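Local atomic coordinates of 432aa long hypothetical deoxyribodipyrimidine photolyase (Sulfolobus tokodaii, PDB entry 2E0I), a protein that probably repairs cyclobutane pyrimidine dimers in DNA with light energy, using FAD as its catalytic cofactor and a second FAD as a likely light-harvesting cofactor. Residues R66-R71 against G160-T165; V150-P155 against A230-K235; G262-R267 against D326-E331; L319-F324 against I353-V358. One frame throughout, in Å; residues are numbered along the deposited sequence.

Interaction 1 of 4, residues R66-R71 against G160-T165; sequences RKKGSR and GSFDVT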
loop_
_atom_site.group_PDB
_atom_site.type_symbol
_atom_site.label_atom_id
_atom_site.label_comp_id
_atom_site.label_asym_id
_atom_site.label_seq_id
_atom_site.Cartn_x
_atom_site.Cartn_y
_atom_site.Cartn_z
ATOM N N ARG A 66 0.144 -27.257 -2.136
ATOM C CA ARG A 66 -0.323 -28.552 -2.602
ATOM C C ARG A 66 0.834 -29.331 -3.194
ATOM O O ARG A 66 0.838 -30.558 -3.177
ATOM C CB ARG A 66 -1.458 -28.388 -3.619
ATOM C CG ARG A 66 -2.744 -27.940 -2.966
ATOM C CD ARG A 66 -3.908 -27.814 -3.924
ATOM N NE ARG A 66 -5.058 -27.233 -3.229
ATOM C CZ ARG A 66 -5.882 -27.895 -2.415
ATOM N NH1 ARG A 66 -5.705 -29.184 -2.192
ATOM N NH2 ARG A 66 -6.868 -27.254 -1.788
ATOM N N LYS A 67 1.829 -28.612 -3.699
ATOM C CA LYS A 67 2.999 -29.253 -4.281
ATOM C C LYS A 67 3.883 -29.771 -3.159
ATOM O O LYS A 67 4.974 -30.283 -3.404
ATOM C CB LYS A 67 3.787 -28.263 -5.143
ATOM C CG LYS A 67 3.049 -27.783 -6.372
ATOM C CD LYS A 67 3.831 -26.687 -7.083
ATOM C CE LYS A 67 3.059 -26.158 -8.294
ATOM N NZ LYS A 67 3.736 -25.005 -8.968
ATOM N N LYS A 68 3.412 -29.618 -1.925
ATOM C CA LYS A 68 4.148 -30.082 -0.755
ATOM C C LYS A 68 3.258 -30.965 0.101
ATOM O O LYS A 68 3.473 -31.105 1.314
ATOM C CB LYS A 68 4.652 -28.902 0.066
ATOM C CG LYS A 68 5.558 -28.015 -0.729
ATOM C CD LYS A 68 6.353 -27.076 0.140
ATOM C CE LYS A 68 7.382 -26.368 -0.716
ATOM N NZ LYS A 68 8.325 -25.564 0.088
ATOM N N GLY A 69 2.255 -31.558 -0.546
ATOM C CA GLY A 69 1.341 -32.456 0.137
ATOM C C GLY A 69 0.637 -31.776 1.284
ATOM O O GLY A 69 0.491 -32.337 2.375
ATOM N N SER A 70 0.207 -30.549 1.036
ATOM C CA SER A 70 -0.493 -29.779 2.038
ATOM C C SER A 70 -1.457 -28.888 1.286
ATOM O O SER A 70 -1.795 -29.161 0.132
ATOM C CB SER A 70 0.502 -28.939 2.835
ATOM O OG SER A 70 -0.138 -28.257 3.894
ATOM N N ARG A 71 -1.918 -27.835 1.945
ATOM C CA ARG A 71 -2.827 -26.883 1.322
ATOM C C ARG A 71 -3.110 -25.816 2.346
ATOM O O ARG A 71 -2.897 -26.011 3.541
ATOM C CB ARG A 71 -4.155 -27.530 0.894
ATOM C CG ARG A 71 -5.109 -27.840 2.039
ATOM C CD ARG A 71 -6.465 -28.325 1.526
ATOM N NE ARG A 71 -7.366 -28.758 2.605
ATOM C CZ ARG A 71 -7.969 -27.943 3.465
ATOM N NH1 ARG A 71 -7.784 -26.636 3.392
ATOM N NH2 ARG A 71 -8.758 -28.431 4.405
ATOM N N GLY A 160 11.040 -28.117 6.216
ATOM C CA GLY A 160 10.212 -28.598 7.312
ATOM C C GLY A 160 9.090 -29.485 6.798
ATOM O O GLY A 160 9.224 -30.111 5.744
ATOM N N SER A 161 7.982 -29.556 7.529
ATOM C CA SER A 161 6.859 -30.382 7.096
ATOM C C SER A 161 5.530 -29.670 7.233
ATOM O O SER A 161 5.167 -29.211 8.314
ATOM C CB SER A 161 6.798 -31.691 7.891
ATOM O OG SER A 161 7.710 -32.648 7.383
ATOM N N PHE A 162 4.797 -29.589 6.134
ATOM C CA PHE A 162 3.499 -28.943 6.161
ATOM C C PHE A 162 2.376 -29.958 6.376
ATOM O O PHE A 162 2.234 -30.917 5.608
ATOM C CB PHE A 162 3.261 -28.189 4.852
ATOM C CG PHE A 162 4.020 -26.897 4.744
ATOM C CD1 PHE A 162 3.606 -25.771 5.446
ATOM C CD2 PHE A 162 5.130 -26.801 3.920
ATOM C CE1 PHE A 162 4.288 -24.563 5.325
ATOM C CE2 PHE A 162 5.823 -25.598 3.790
ATOM C CZ PHE A 162 5.400 -24.474 4.494
ATOM N N ASP A 163 1.583 -29.741 7.420
ATOM C CA ASP A 163 0.453 -30.613 7.714
ATOM C C ASP A 163 -0.865 -29.910 7.339
ATOM O O ASP A 163 -0.868 -28.763 6.893
ATOM C CB ASP A 163 0.462 -31.001 9.191
ATOM C CG ASP A 163 -0.526 -32.107 9.507
ATOM O OD1 ASP A 163 -0.647 -33.047 8.679
ATOM O OD2 ASP A 163 -1.168 -32.041 10.585
ATOM N N VAL A 164 -1.984 -30.601 7.518
ATOM C CA VAL A 164 -3.287 -30.048 7.172
ATOM C C VAL A 164 -4.320 -30.352 8.244
ATOM O O VAL A 164 -4.121 -31.233 9.073
ATOM C CB VAL A 164 -3.780 -30.643 5.838
ATOM C CG1 VAL A 164 -5.211 -30.239 5.561
ATOM C CG2 VAL A 164 -2.868 -30.191 4.714
ATOM N N THR A 165 -5.413 -29.601 8.238
ATOM C CA THR A 165 -6.500 -29.819 9.177
ATOM C C THR A 165 -7.710 -30.090 8.320
ATOM O O THR A 165 -8.176 -29.211 7.604
ATOM C CB THR A 165 -6.792 -28.587 10.034
ATOM O OG1 THR A 165 -5.714 -28.378 10.948
ATOM C CG2 THR A 165 -8.075 -28.783 10.820
#

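Interaction 2 of 4, residues V150-P155 against A230-K235; sequences VKVREP and AYYTQK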
loop_
_atom_site.group_PDB
_atom_site.type_symbol
_atom_site.label_atom_id
_atom_site.label_comp_id
_atom_site.label_asym_id
_atom_site.label_seq_id
_atom_site.Cartn_x
_atom_site.Cartn_y
_atom_site.Cartn_z
ATOM N N VAL A 150 23.733 -0.374 7.578
ATOM C CA VAL A 150 23.498 -1.688 8.174
ATOM C C VAL A 150 23.340 -2.727 7.070
ATOM O O VAL A 150 22.871 -2.414 5.972
ATOM C CB VAL A 150 22.219 -1.702 9.013
ATOM C CG1 VAL A 150 22.140 -2.991 9.814
ATOM C CG2 VAL A 150 22.183 -0.490 9.912
ATOM N N LYS A 151 23.716 -3.967 7.358
ATOM C CA LYS A 151 23.611 -5.007 6.352
ATOM C C LYS A 151 22.264 -5.694 6.369
ATOM O O LYS A 151 21.828 -6.185 7.404
ATOM C CB LYS A 151 24.681 -6.062 6.554
ATOM C CG LYS A 151 24.919 -6.870 5.311
ATOM C CD LYS A 151 24.957 -8.350 5.586
ATOM C CE LYS A 151 25.212 -9.090 4.284
ATOM N NZ LYS A 151 25.030 -10.549 4.450
ATOM N N VAL A 152 21.617 -5.733 5.212
ATOM C CA VAL A 152 20.322 -6.374 5.073
ATOM C C VAL A 152 20.479 -7.893 5.165
ATOM O O VAL A 152 21.363 -8.466 4.542
ATOM C CB VAL A 152 19.691 -6.032 3.716
ATOM C CG1 VAL A 152 18.362 -6.761 3.571
ATOM C CG2 VAL A 152 19.510 -4.517 3.586
ATOM N N ARG A 153 19.628 -8.540 5.950
ATOM C CA ARG A 153 19.702 -9.988 6.086
ATOM C C ARG A 153 19.436 -10.605 4.718
ATOM O O ARG A 153 18.624 -10.099 3.945
ATOM C CB ARG A 153 18.674 -10.497 7.102
ATOM C CG ARG A 153 18.656 -12.011 7.214
ATOM C CD ARG A 153 17.837 -12.545 8.399
ATOM N NE ARG A 153 16.382 -12.535 8.209
ATOM C CZ ARG A 153 15.591 -11.550 8.613
ATOM N NH1 ARG A 153 16.121 -10.498 9.222
ATOM N NH2 ARG A 153 14.278 -11.622 8.442
ATOM N N GLU A 154 20.130 -11.694 4.415
ATOM C CA GLU A 154 19.970 -12.360 3.125
ATOM C C GLU A 154 18.768 -13.309 3.114
ATOM O O GLU A 154 18.444 -13.922 4.132
ATOM C CB GLU A 154 21.243 -13.139 2.799
ATOM C CG GLU A 154 22.471 -12.273 2.594
ATOM C CD GLU A 154 23.770 -13.080 2.633
ATOM O OE1 GLU A 154 23.793 -14.222 2.114
ATOM O OE2 GLU A 154 24.775 -12.566 3.174
ATOM N N PRO A 155 18.083 -13.436 1.961
ATOM C CA PRO A 155 16.929 -14.330 1.889
ATOM C C PRO A 155 17.350 -15.741 2.230
ATOM O O PRO A 155 18.500 -16.109 2.025
ATOM C CB PRO A 155 16.496 -14.212 0.438
ATOM C CG PRO A 155 16.874 -12.834 0.089
ATOM C CD PRO A 155 18.239 -12.697 0.699
ATOM N N ALA A 230 13.717 -8.285 -2.917
ATOM C CA ALA A 230 13.673 -7.150 -3.831
ATOM C C ALA A 230 14.991 -6.421 -3.715
ATOM O O ALA A 230 15.585 -6.002 -4.715
ATOM C CB ALA A 230 12.542 -6.210 -3.454
ATOM N N TYR A 231 15.443 -6.282 -2.474
ATOM C CA TYR A 231 16.680 -5.584 -2.192
ATOM C C TYR A 231 17.903 -6.206 -2.844
ATOM O O TYR A 231 18.639 -5.535 -3.541
ATOM C CB TYR A 231 16.906 -5.492 -0.684
ATOM C CG TYR A 231 18.246 -4.896 -0.335
ATOM C CD1 TYR A 231 18.456 -3.517 -0.375
ATOM C CD2 TYR A 231 19.320 -5.720 -0.009
ATOM C CE1 TYR A 231 19.706 -2.982 -0.095
ATOM C CE2 TYR A 231 20.566 -5.201 0.267
ATOM C CZ TYR A 231 20.756 -3.838 0.226
ATOM O OH TYR A 231 22.002 -3.356 0.529
ATOM N N TYR A 232 18.135 -7.483 -2.613
ATOM C CA TYR A 232 19.310 -8.098 -3.189
ATOM C C TYR A 232 19.284 -8.232 -4.699
ATOM O O TYR A 232 20.317 -8.202 -5.354
ATOM C CB TYR A 232 19.562 -9.451 -2.532
ATOM C CG TYR A 232 20.337 -9.307 -1.254
ATOM C CD1 TYR A 232 19.716 -9.419 -0.009
ATOM C CD2 TYR A 232 21.693 -8.980 -1.286
ATOM C CE1 TYR A 232 20.436 -9.206 1.176
ATOM C CE2 TYR A 232 22.413 -8.761 -0.114
ATOM C CZ TYR A 232 21.782 -8.874 1.106
ATOM O OH TYR A 232 22.509 -8.631 2.241
ATOM N N THR A 233 18.102 -8.364 -5.268
ATOM C CA THR A 233 18.008 -8.505 -6.704
ATOM C C THR A 233 18.365 -7.203 -7.391
ATOM O O THR A 233 18.913 -7.203 -8.487
ATOM C CB THR A 233 16.599 -8.913 -7.112
ATOM O OG1 THR A 233 16.252 -10.121 -6.432
ATOM C CG2 THR A 233 16.526 -9.158 -8.602
ATOM N N GLN A 234 18.071 -6.093 -6.728
ATOM C CA GLN A 234 18.317 -4.771 -7.283
ATOM C C GLN A 234 19.403 -4.010 -6.534
ATOM O O GLN A 234 19.565 -2.805 -6.722
ATOM C CB GLN A 234 17.018 -3.977 -7.217
ATOM C CG GLN A 234 15.864 -4.689 -7.861
ATOM C CD GLN A 234 15.928 -4.579 -9.362
ATOM O OE1 GLN A 234 15.601 -3.530 -9.919
ATOM N NE2 GLN A 234 16.371 -5.649 -10.033
ATOM N N LYS A 235 20.149 -4.716 -5.692
ATOM C CA LYS A 235 21.191 -4.100 -4.876
ATOM C C LYS A 235 22.017 -3.043 -5.589
ATOM O O LYS A 235 22.384 -2.029 -4.983
ATOM C CB LYS A 235 22.115 -5.169 -4.305
ATOM C CG LYS A 235 22.958 -4.672 -3.155
ATOM C CD LYS A 235 23.672 -5.823 -2.491
ATOM C CE LYS A 235 24.464 -5.349 -1.292
ATOM N NZ LYS A 235 25.119 -6.501 -0.582
#

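Interaction 3 of 4, residues G262-R267 against D326-E331; sequences GHCYRR and DWRWGE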
loop_
_atom_site.group_PDB
_atom_site.type_symbol
_atom_site.label_atom_id
_atom_site.label_comp_id
_atom_site.label_asym_id
_atom_site.label_seq_id
_atom_site.Cartn_x
_atom_site.Cartn_y
_atom_site.Cartn_z
ATOM N N GLY A 262 -5.527 9.317 12.018
ATOM C CA GLY A 262 -6.641 10.079 12.551
ATOM C C GLY A 262 -6.293 11.526 12.841
ATOM O O GLY A 262 -7.175 12.379 12.829
ATOM N N HIS A 263 -5.020 11.801 13.122
ATOM C CA HIS A 263 -4.562 13.158 13.407
ATOM C C HIS A 263 -3.356 13.480 12.545
ATOM O O HIS A 263 -2.803 12.608 11.897
ATOM C CB HIS A 263 -4.140 13.311 14.869
ATOM C CG HIS A 263 -5.183 12.900 15.862
ATOM N ND1 HIS A 263 -5.011 13.056 17.221
ATOM C CD2 HIS A 263 -6.391 12.310 15.702
ATOM C CE1 HIS A 263 -6.066 12.578 17.855
ATOM N NE2 HIS A 263 -6.917 12.119 16.955
ATOM N N CYS A 264 -2.943 14.739 12.559
ATOM C CA CYS A 264 -1.785 15.169 11.788
ATOM C C CYS A 264 -0.501 14.798 12.522
ATOM O O CYS A 264 -0.443 14.855 13.750
ATOM C CB CYS A 264 -1.825 16.683 11.572
ATOM S SG CYS A 264 -3.263 17.292 10.660
ATOM N N TYR A 265 0.523 14.408 11.767
ATOM C CA TYR A 265 1.801 14.051 12.361
ATOM C C TYR A 265 2.197 15.229 13.244
ATOM O O TYR A 265 2.489 15.062 14.430
ATOM C CB TYR A 265 2.839 13.817 11.267
ATOM C CG TYR A 265 4.212 13.494 11.792
ATOM C CD1 TYR A 265 4.415 12.400 12.625
ATOM C CD2 TYR A 265 5.300 14.304 11.485
ATOM C CE1 TYR A 265 5.669 12.119 13.146
ATOM C CE2 TYR A 265 6.564 14.036 11.999
ATOM C CZ TYR A 265 6.742 12.943 12.832
ATOM O OH TYR A 265 7.980 12.683 13.372
ATOM N N ARG A 266 2.192 16.420 12.652
ATOM C CA ARG A 266 2.492 17.652 13.365
ATOM C C ARG A 266 1.136 18.156 13.846
ATOM O O ARG A 266 0.468 18.926 13.159
ATOM C CB ARG A 266 3.145 18.662 12.426
ATOM C CG ARG A 266 4.533 18.244 11.994
ATOM C CD ARG A 266 5.267 19.370 11.323
ATOM N NE ARG A 266 4.799 19.607 9.967
ATOM C CZ ARG A 266 5.204 20.628 9.219
ATOM N NH1 ARG A 266 6.081 21.496 9.712
ATOM N NH2 ARG A 266 4.737 20.790 7.986
ATOM N N ARG A 267 0.745 17.692 15.031
ATOM C CA ARG A 267 -0.542 18.002 15.648
ATOM C C ARG A 267 -1.138 19.407 15.510
ATOM O O ARG A 267 -2.354 19.534 15.356
ATOM C CB ARG A 267 -0.499 17.606 17.125
ATOM C CG ARG A 267 -0.076 16.164 17.346
ATOM C CD ARG A 267 -0.028 15.802 18.823
ATOM N NE ARG A 267 0.836 14.646 19.063
ATOM C CZ ARG A 267 2.165 14.655 18.942
ATOM N NH1 ARG A 267 2.862 13.549 19.177
ATOM N NH2 ARG A 267 2.804 15.770 18.598
ATOM N N ASP A 326 -9.756 18.134 3.337
ATOM C CA ASP A 326 -8.975 17.437 4.353
ATOM C C ASP A 326 -8.246 16.230 3.758
ATOM O O ASP A 326 -8.855 15.412 3.071
ATOM C CB ASP A 326 -9.912 17.000 5.490
ATOM C CG ASP A 326 -9.169 16.479 6.706
ATOM O OD1 ASP A 326 -9.831 16.258 7.735
ATOM O OD2 ASP A 326 -7.937 16.287 6.642
ATOM N N TRP A 327 -6.947 16.117 4.023
ATOM C CA TRP A 327 -6.176 14.998 3.498
ATOM C C TRP A 327 -6.704 13.631 3.936
ATOM O O TRP A 327 -6.492 12.637 3.247
ATOM C CB TRP A 327 -4.702 15.124 3.883
ATOM C CG TRP A 327 -4.442 15.209 5.346
ATOM C CD1 TRP A 327 -4.306 16.340 6.082
ATOM C CD2 TRP A 327 -4.268 14.114 6.255
ATOM N NE1 TRP A 327 -4.052 16.026 7.397
ATOM C CE2 TRP A 327 -4.024 14.665 7.531
ATOM C CE3 TRP A 327 -4.294 12.720 6.114
ATOM C CZ2 TRP A 327 -3.807 13.871 8.663
ATOM C CZ3 TRP A 327 -4.080 11.927 7.238
ATOM C CH2 TRP A 327 -3.838 12.506 8.496
ATOM N N ARG A 328 -7.388 13.577 5.076
ATOM C CA ARG A 328 -7.949 12.320 5.570
ATOM C C ARG A 328 -8.999 11.794 4.600
ATOM O O ARG A 328 -9.165 10.590 4.466
ATOM C CB ARG A 328 -8.585 12.507 6.948
ATOM C CG ARG A 328 -7.601 12.815 8.046
ATOM C CD ARG A 328 -8.325 13.060 9.345
ATOM N NE ARG A 328 -7.493 13.771 10.326
ATOM C CZ ARG A 328 -7.013 15.010 10.179
ATOM N NH1 ARG A 328 -7.271 15.708 9.078
ATOM N NH2 ARG A 328 -6.281 15.560 11.144
ATOM N N TRP A 329 -9.714 12.695 3.934
ATOM C CA TRP A 329 -10.728 12.301 2.961
ATOM C C TRP A 329 -10.033 11.584 1.797
ATOM O O TRP A 329 -10.449 10.506 1.353
ATOM C CB TRP A 329 -11.459 13.539 2.429
ATOM C CG TRP A 329 -12.454 14.169 3.373
ATOM C CD1 TRP A 329 -12.369 14.246 4.737
ATOM C CD2 TRP A 329 -13.653 14.864 3.009
ATOM N NE1 TRP A 329 -13.442 14.945 5.243
ATOM C CE2 TRP A 329 -14.245 15.336 4.205
ATOM C CE3 TRP A 329 -14.286 15.137 1.787
ATOM C CZ2 TRP A 329 -15.440 16.066 4.213
ATOM C CZ3 TRP A 329 -15.475 15.866 1.795
ATOM C CH2 TRP A 329 -16.037 16.321 3.002
ATOM N N GLY A 330 -8.966 12.205 1.305
ATOM C CA GLY A 330 -8.219 11.637 0.204
ATOM C C GLY A 330 -7.570 10.336 0.612
ATOM O O GLY A 330 -7.546 9.386 -0.157
ATOM N N GLU A 331 -7.036 10.297 1.827
ATOM C CA GLU A 331 -6.396 9.095 2.348
ATOM C C GLU A 331 -7.361 7.927 2.262
ATOM O O GLU A 331 -7.009 6.862 1.758
ATOM C CB GLU A 331 -6.003 9.288 3.810
ATOM C CG GLU A 331 -5.416 8.042 4.445
ATOM C CD GLU A 331 -5.395 8.086 5.971
ATOM O OE1 GLU A 331 -4.778 7.171 6.575
ATOM O OE2 GLU A 331 -5.996 9.018 6.560
#

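Interaction 4 of 4, residues L319-F324 against I353-V358; sequences LVKVLF and IASTGV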
loop_
_atom_site.group_PDB
_atom_site.type_symbol
_atom_site.label_atom_id
_atom_site.label_comp_id
_atom_site.label_asym_id
_atom_site.label_seq_id
_atom_site.Cartn_x
_atom_site.Cartn_y
_atom_site.Cartn_z
ATOM N N LEU A 319 -5.962 17.881 -4.346
ATOM C CA LEU A 319 -7.101 17.767 -3.449
ATOM C C LEU A 319 -6.900 18.552 -2.160
ATOM O O LEU A 319 -7.827 19.184 -1.655
ATOM C CB LEU A 319 -7.375 16.304 -3.101
ATOM C CG LEU A 319 -8.495 16.091 -2.075
ATOM C CD1 LEU A 319 -9.831 16.436 -2.705
ATOM C CD2 LEU A 319 -8.489 14.652 -1.578
ATOM N N VAL A 320 -5.689 18.528 -1.630
ATOM C CA VAL A 320 -5.452 19.203 -0.377
ATOM C C VAL A 320 -5.137 20.686 -0.476
ATOM O O VAL A 320 -5.797 21.511 0.159
ATOM C CB VAL A 320 -4.326 18.505 0.405
ATOM C CG1 VAL A 320 -4.140 19.176 1.747
ATOM C CG2 VAL A 320 -4.660 17.030 0.587
ATOM N N LYS A 321 -4.133 21.025 -1.276
ATOM C CA LYS A 321 -3.704 22.411 -1.410
ATOM C C LYS A 321 -4.368 23.253 -2.485
ATOM O O LYS A 321 -4.019 24.413 -2.655
ATOM C CB LYS A 321 -2.182 22.453 -1.564
ATOM C CG LYS A 321 -1.488 22.040 -0.280
ATOM C CD LYS A 321 0.016 22.034 -0.390
ATOM C CE LYS A 321 0.645 21.627 0.939
ATOM N NZ LYS A 321 2.135 21.514 0.852
ATOM N N VAL A 322 -5.333 22.694 -3.201
ATOM C CA VAL A 322 -6.012 23.465 -4.231
ATOM C C VAL A 322 -7.516 23.426 -4.025
ATOM O O VAL A 322 -8.163 24.457 -4.073
ATOM C CB VAL A 322 -5.642 22.961 -5.656
ATOM C CG1 VAL A 322 -6.500 23.643 -6.705
ATOM C CG2 VAL A 322 -4.177 23.261 -5.939
ATOM N N LEU A 323 -8.077 22.248 -3.785
ATOM C CA LEU A 323 -9.520 22.150 -3.572
ATOM C C LEU A 323 -9.791 22.312 -2.085
ATOM O O LEU A 323 -10.942 22.317 -1.643
ATOM C CB LEU A 323 -10.057 20.796 -4.063
ATOM C CG LEU A 323 -9.906 20.469 -5.554
ATOM C CD1 LEU A 323 -10.480 19.104 -5.831
ATOM C CD2 LEU A 323 -10.613 21.511 -6.397
ATOM N N PHE A 324 -8.706 22.439 -1.327
ATOM C CA PHE A 324 -8.749 22.612 0.120
ATOM C C PHE A 324 -9.665 21.597 0.841
ATOM O O PHE A 324 -10.564 21.965 1.612
ATOM C CB PHE A 324 -9.152 24.061 0.431
ATOM C CG PHE A 324 -8.817 24.506 1.829
ATOM C CD1 PHE A 324 -7.639 24.099 2.446
ATOM C CD2 PHE A 324 -9.678 25.363 2.525
ATOM C CE1 PHE A 324 -7.323 24.533 3.737
ATOM C CE2 PHE A 324 -9.369 25.805 3.820
ATOM C CZ PHE A 324 -8.192 25.390 4.424
ATOM N N ILE A 353 2.503 15.207 1.602
ATOM C CA ILE A 353 2.003 16.115 0.592
ATOM C C ILE A 353 1.233 17.302 1.167
ATOM O O ILE A 353 1.364 18.423 0.687
ATOM C CB ILE A 353 1.116 15.342 -0.414
ATOM C CG1 ILE A 353 1.899 15.114 -1.694
ATOM C CG2 ILE A 353 -0.152 16.106 -0.724
ATOM C CD1 ILE A 353 2.337 16.413 -2.358
ATOM N N ALA A 354 0.429 17.052 2.192
ATOM C CA ALA A 354 -0.365 18.105 2.810
ATOM C C ALA A 354 0.508 18.939 3.715
ATOM O O ALA A 354 0.040 19.871 4.361
ATOM C CB ALA A 354 -1.502 17.491 3.617
ATOM N N SER A 355 1.786 18.593 3.734
ATOM C CA SER A 355 2.776 19.247 4.573
ATOM C C SER A 355 2.294 19.400 6.014
ATOM O O SER A 355 2.324 20.484 6.596
ATOM C CB SER A 355 3.229 20.594 3.971
ATOM O OG SER A 355 2.151 21.371 3.502
ATOM N N THR A 356 1.831 18.283 6.564
ATOM C CA THR A 356 1.382 18.201 7.945
ATOM C C THR A 356 2.165 17.018 8.477
ATOM O O THR A 356 1.908 16.533 9.573
ATOM C CB THR A 356 -0.118 17.871 8.071
ATOM O OG1 THR A 356 -0.375 16.573 7.524
ATOM C CG2 THR A 356 -0.957 18.901 7.348
ATOM N N GLY A 357 3.121 16.559 7.672
ATOM C CA GLY A 357 3.941 15.424 8.048
ATOM C C GLY A 357 5.444 15.645 8.090
ATOM O O GLY A 357 5.931 16.683 8.533
ATOM N N VAL A 358 6.180 14.646 7.617
ATOM C CA VAL A 358 7.635 14.663 7.618
ATOM C C VAL A 358 8.285 15.770 6.808
ATOM O O VAL A 358 9.377 16.223 7.143
ATOM C CB VAL A 358 8.177 13.298 7.178
ATOM C CG1 VAL A 358 9.606 13.419 6.689
ATOM C CG2 VAL A 358 8.109 12.336 8.358
#

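Interaction 1 of 4, residues R66-R71 against G160-T165
Just beyond the Schellman motif that closes helix 48-66 with Gly69 as its C-prime residue, Ser70 packs on Phe162 in the alpha/beta domain of the photolyase fold. Its CB lies 3.5 Å from Phe162 CB, where the two backbones come nearest. Pointing its hydroxyl opposite to the backbone N (chi1 -175°) carries Ser70 OG past the phenylalanine to Asp163 O, 3.1 Å away, in a weak hydrogen bond. The same hydroxyl touches Val164 CG2. Lys68 contributes only its aliphatic part, with CD 4.0 Å from Phe162 CE2. Arg71 runs roughly at right angles to Val164, whose CG1 lies over one face of the guanidinium, 3.9 Å from Arg71 NE. The polar end of Arg71 is held elsewhere: NH2 bonds to Ser168 OG and NH1 to Met169 O. Asp163 OD1 forms a salt bridge with Arg28. The 160-165 segment follows the start of strand 28-35, with Ser161 and Asp163 both forming backbone hydrogen bonds to Val29, while the Phe162 ring reaches Leu65 of helix 48-66 and Leu19 and Leu23 of helix 17-25.

Interaction 2 of 4, residues V150-P155 against A230-K235
Val152 and Tyr232 form the close part of this contact between the connecting segment 150-155 and the end of helix 227-233. Tyr232 OH donates a 2.6 Å hydrogen bond to Val152 O, approaching at a C=O...donor angle of 144° and tilted from the carbonyl plane. Arg153 O also lies at the edge of this ring, 3.4 Å from Tyr232 CE1. Beside it, Val152 CG2 stands over one face of Tyr231, 3.6 Å from the ring centroid, a CH-pi contact. The valine methyl is put there by lying opposite to the carbonyl carbon, while CG1, opposite to the backbone N (chi1 178°), sits between the two tyrosines, near Tyr231 CD2 and Tyr232 CE1. Pro155 CD touches Tyr232 CD1 at 3.7 Å. The outer side is looser and polar: the exposed Lys151 chain crosses the end of Tyr232 at about a right angle, its CE near OH, and Glu154 passes its CG near the same end. Lys151 NZ and Glu154 OE2 are modelled as a salt bridge, though too close for its length to be trusted. A phenylalanine in place of Tyr232 would probably keep the ring packing but leave Val152 O without its phenolic donor and the segment less firmly tied to the helix. No charge pairs across the contact: the link to the helix rests on one neutral hydrogen bond and apolar ring contacts.

Interaction 3 of 4, residues G262-R267 against D326-E331
Two hydrogen bonds join Arg328 and Trp327 to segment 262-267. Arg328 NE donates to Gly262 O over 2.9 Å, nearly straight at 170°; the oxygen lies in the guanidinium plane, although the nitrogen sits well above the plane of the carbonyl. Trp327 NE1 points at Cys264 SG, 3.6 Å away with an angle of 152°, and the sulfur lies in the plane of the indole. Ionic contacts fix the arginine further. Asp326 OD2 is 2.6 Å from Arg328 NH1 in a salt bridge whose hydrogen bond is weak, and Asp270 OD2 pairs with Arg328 NH2. Asp326 is also the N-cap of helix 327-337: its OD2 accepts from Arg328 N at 3.2 Å, so one carboxylate oxygen serves both the helix start and the side chain of the same residue. This helix belongs to the helical FAD-binding domain, and one turn further on Glu331 OE1 hydrogen-bonds N6A of a bound FAD. Among the contacts of the flat groups, Trp327 CZ2 lies 3.7 Å above the Arg328 guanidinium, over its centre, so that the two flat groups overlap at that point. Cys264 SG makes an edge-on sulfur-aromatic contact, 4.7 Å from the centroid of the Trp327 five-membered ring. His263 O, 3.6 Å from Trp327 CH2, also meets the indole at its edge. Trp327 reaches Asn347 and Gln351 of helix 343-353 as well, and Gln351 in turn packs on Cys264.

Interaction 4 of 4, residues L319-F324 against I353-V358
Lys321, which reaches across to Ser355, also makes a cation-pi contact with the ring of Phe362; the ring within the segments, Phe324, has Val320 O in plane at its edge. No ring face takes part between the two segments themselves. The lysine runs extended beyond CG and brings NZ to Ser355 OG at 2.7 Å and, more weakly, to Ile353 O at 3.2 Å; Arg363 O accepts from the same nitrogen. Ser355 OG in turn donates to Ala354 O, 2.7 Å away, from above the carbonyl plane, and with chi1 45° it stands between the backbone N and carbonyl carbon. Lysine, hydroxyl and carbonyl are thus linked in a short chain of hydrogen bonds at the Schellman turn that closes helix 343-353, where the helix end would probably favour a cation. Apolar contact comes from Val320 CG1 on Ala354 CB at 3.6 Å. A leucine in place of Lys321 would probably leave Ile353 O and Ser355 OG without their buried donor. The ends of helices 309-322 and 343-353 meet here: Ile353 also packs on Met313 and Ala316, Val320 touches Trp274, and the hydroxyl of Tyr425 on helix 414-427 hydrogen-bonds Ala354 O.

Interaction 1 lies in the alpha/beta domain beside the parallel sheet, and interaction 2, its centre 29 Å away, ties the long connecting region to helix 227-233; their segments alternate along the chain. Interactions 3 and 4 follow later, within the FAD-binding domain, and also interleave. Their centres are 9 Å apart and they touch, Arg266 N probably hydrogen-bonding Thr356 O at 3.1 Å, while helices 309-322 and 327-337 succeed each other in the chain. Interactions 1 and 3 sit on opposite sides of the chain's centre, 44 Å between centres. The set therefore spans both domains, with interactions 3 and 4 tying a loop and a helix-ending turn to helices near bound FAD.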